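Local coordinates for protein halocarboxylic acid dehalogenase DehI (Pseudomonas putida, PDB 3BJX) that probably hydrolyses the carbon-halogen bond of alpha-halocarboxylic acids, acting as a group I haloacid dehalogenase, at residues 81-86 and 244-249. Residues are numbered along the deposited sequence; the frame is centred on the assembly and turned at random.
Unlike the reference sequence in segment 244-249: Arg244 (reference Pro).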
# COMPACT_ATOMS: atom_id res chain seq x y z
N GLU A 81 7.76 14.73 -18.65
CA GLU A 81 6.86 14.35 -19.75
C GLU A 81 7.34 13.06 -20.44
O GLU A 81 6.55 12.15 -20.69
CB GLU A 81 6.70 15.50 -20.74
CG GLU A 81 5.60 15.32 -21.78
CD GLU A 81 4.21 15.53 -21.25
OE1 GLU A 81 4.04 16.27 -20.25
OE2 GLU A 81 3.26 14.96 -21.86
N GLN A 82 8.64 12.98 -20.69
CA GLN A 82 9.27 11.80 -21.26
C GLN A 82 9.15 10.59 -20.32
O GLN A 82 8.92 9.47 -20.77
CB GLN A 82 10.74 12.09 -21.61
CG GLN A 82 11.25 11.39 -22.86
CD GLN A 82 10.41 11.72 -24.10
OE1 GLN A 82 9.90 12.85 -24.24
NE2 GLN A 82 10.24 10.74 -24.99
N ALA A 83 9.34 10.84 -19.02
CA ALA A 83 9.17 9.87 -17.95
C ALA A 83 7.74 9.32 -17.91
O ALA A 83 7.55 8.10 -17.83
CB ALA A 83 9.53 10.49 -16.62
N ALA A 84 6.74 10.18 -18.01
CA ALA A 84 5.34 9.74 -18.09
C ALA A 84 5.05 9.04 -19.41
O ALA A 84 4.27 8.11 -19.43
CB ALA A 84 4.38 10.93 -17.90
N ASP A 85 5.66 9.50 -20.50
CA ASP A 85 5.58 8.84 -21.80
C ASP A 85 6.05 7.39 -21.74
O ASP A 85 5.36 6.51 -22.26
CB ASP A 85 6.37 9.61 -22.89
CG ASP A 85 5.68 10.91 -23.35
OD1 ASP A 85 4.50 11.15 -23.01
OD2 ASP A 85 6.32 11.69 -24.07
N GLU A 86 7.22 7.16 -21.10
CA GLU A 86 7.79 5.80 -20.95
C GLU A 86 6.86 4.88 -20.16
O GLU A 86 6.53 3.77 -20.63
CB GLU A 86 9.17 5.84 -20.27
CG GLU A 86 9.65 4.47 -19.78
CD GLU A 86 11.10 4.41 -19.32
OE1 GLU A 86 11.75 5.46 -19.19
OE2 GLU A 86 11.60 3.28 -19.07
N ARG A 244 9.73 4.96 -9.56
CA ARG A 244 10.66 5.19 -8.42
C ARG A 244 12.01 5.66 -8.94
O ARG A 244 12.54 6.63 -8.45
CB ARG A 244 10.76 3.91 -7.55
CG ARG A 244 11.66 3.97 -6.28
CD ARG A 244 11.36 2.78 -5.32
NE ARG A 244 10.31 3.08 -4.29
CZ ARG A 244 9.33 2.27 -3.86
NH1 ARG A 244 9.17 1.05 -4.37
NH2 ARG A 244 8.49 2.70 -2.93
N GLU A 245 12.54 4.99 -9.96
CA GLU A 245 13.81 5.37 -10.57
C GLU A 245 13.68 6.70 -11.30
O GLU A 245 14.57 7.56 -11.20
CB GLU A 245 14.30 4.31 -11.57
CG GLU A 245 14.50 2.93 -10.96
CD GLU A 245 14.63 1.85 -11.99
OE1 GLU A 245 14.29 2.10 -13.16
OE2 GLU A 245 15.06 0.75 -11.65
N LEU A 246 12.58 6.86 -12.04
CA LEU A 246 12.35 8.08 -12.76
C LEU A 246 12.34 9.29 -11.81
O LEU A 246 12.89 10.33 -12.17
CB LEU A 246 11.08 8.00 -13.64
CG LEU A 246 11.27 7.15 -14.90
CD1 LEU A 246 9.96 6.73 -15.50
CD2 LEU A 246 12.12 7.89 -15.93
N VAL A 247 11.75 9.17 -10.61
CA VAL A 247 11.78 10.34 -9.70
C VAL A 247 13.16 10.65 -9.11
O VAL A 247 13.41 11.80 -8.78
CB VAL A 247 10.64 10.44 -8.61
CG1 VAL A 247 9.32 9.90 -9.15
CG2 VAL A 247 11.04 9.79 -7.28
N ARG A 248 14.02 9.63 -8.97
CA ARG A 248 15.41 9.82 -8.53
C ARG A 248 16.20 10.68 -9.49
O ARG A 248 17.03 11.47 -9.05
CB ARG A 248 16.16 8.50 -8.45
CG ARG A 248 15.75 7.62 -7.35
CD ARG A 248 16.61 7.73 -6.10
NE ARG A 248 16.16 6.65 -5.22
CZ ARG A 248 15.09 6.69 -4.43
NH1 ARG A 248 14.37 7.79 -4.29
NH2 ARG A 248 14.76 5.62 -3.75
N GLY A 249 15.94 10.47 -10.78
CA GLY A 249 16.66 11.13 -11.88
C GLY A 249 16.06 12.47 -12.23
O GLY A 249 16.51 13.13 -13.16
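Leu246 of helix 230-248 pushes its forked end against Ala83 of helix 78-90, and both of its methyls share the small side chain opposite. CD2 lies 3.7 Å from Ala83 CB and CD1 3.9 Å from that same CB, while CD1 also rests 3.6 Å from the carbonyl oxygen Ala83 O, a van der Waals touch. Leucine suits the place because it branches one carbon farther out than valine, which lets it span the gap to a neighbouring helix; alanine suits the other side because its single methyl lets that helix come near, with Ala83 CA and Leu246 CA 6.3 Å apart. With CG set anti to its own carbonyl carbon (chi1 -75°), Leu246 projects the fork across to the partner helix.

The chain of Glu86, one turn on from Ala83, runs out extended, with CG anti to the backbone N (chi1 165°), and brings the carboxylate oxygen OE1 to the edge of the contact, 4.1 Å from Leu246 CD2, a loose touch. This is plain helix-to-helix packing in the all-alpha fold of DehI, joining two helices far apart in sequence without a hydrogen bond between the segments. A valine in place of Leu246, with its branch one carbon nearer the backbone, would probably open a gap over Ala83 CB and take the methyl away from Glu86 OE1.

Farther out, Leu134 of helix 112-143 touches both Ala83 and Leu246, so a third helix helps to bury the apolar centre. Glu86 OE2 makes salt bridges to Arg242 of helix 230-248, which joins the two helices, and to Arg90 of its own helix; the two positive charges probably steady the carboxylate. On the backbone of the second helix, Leu246 O accepts a hydrogen bond from the hydroxyl of Tyr79.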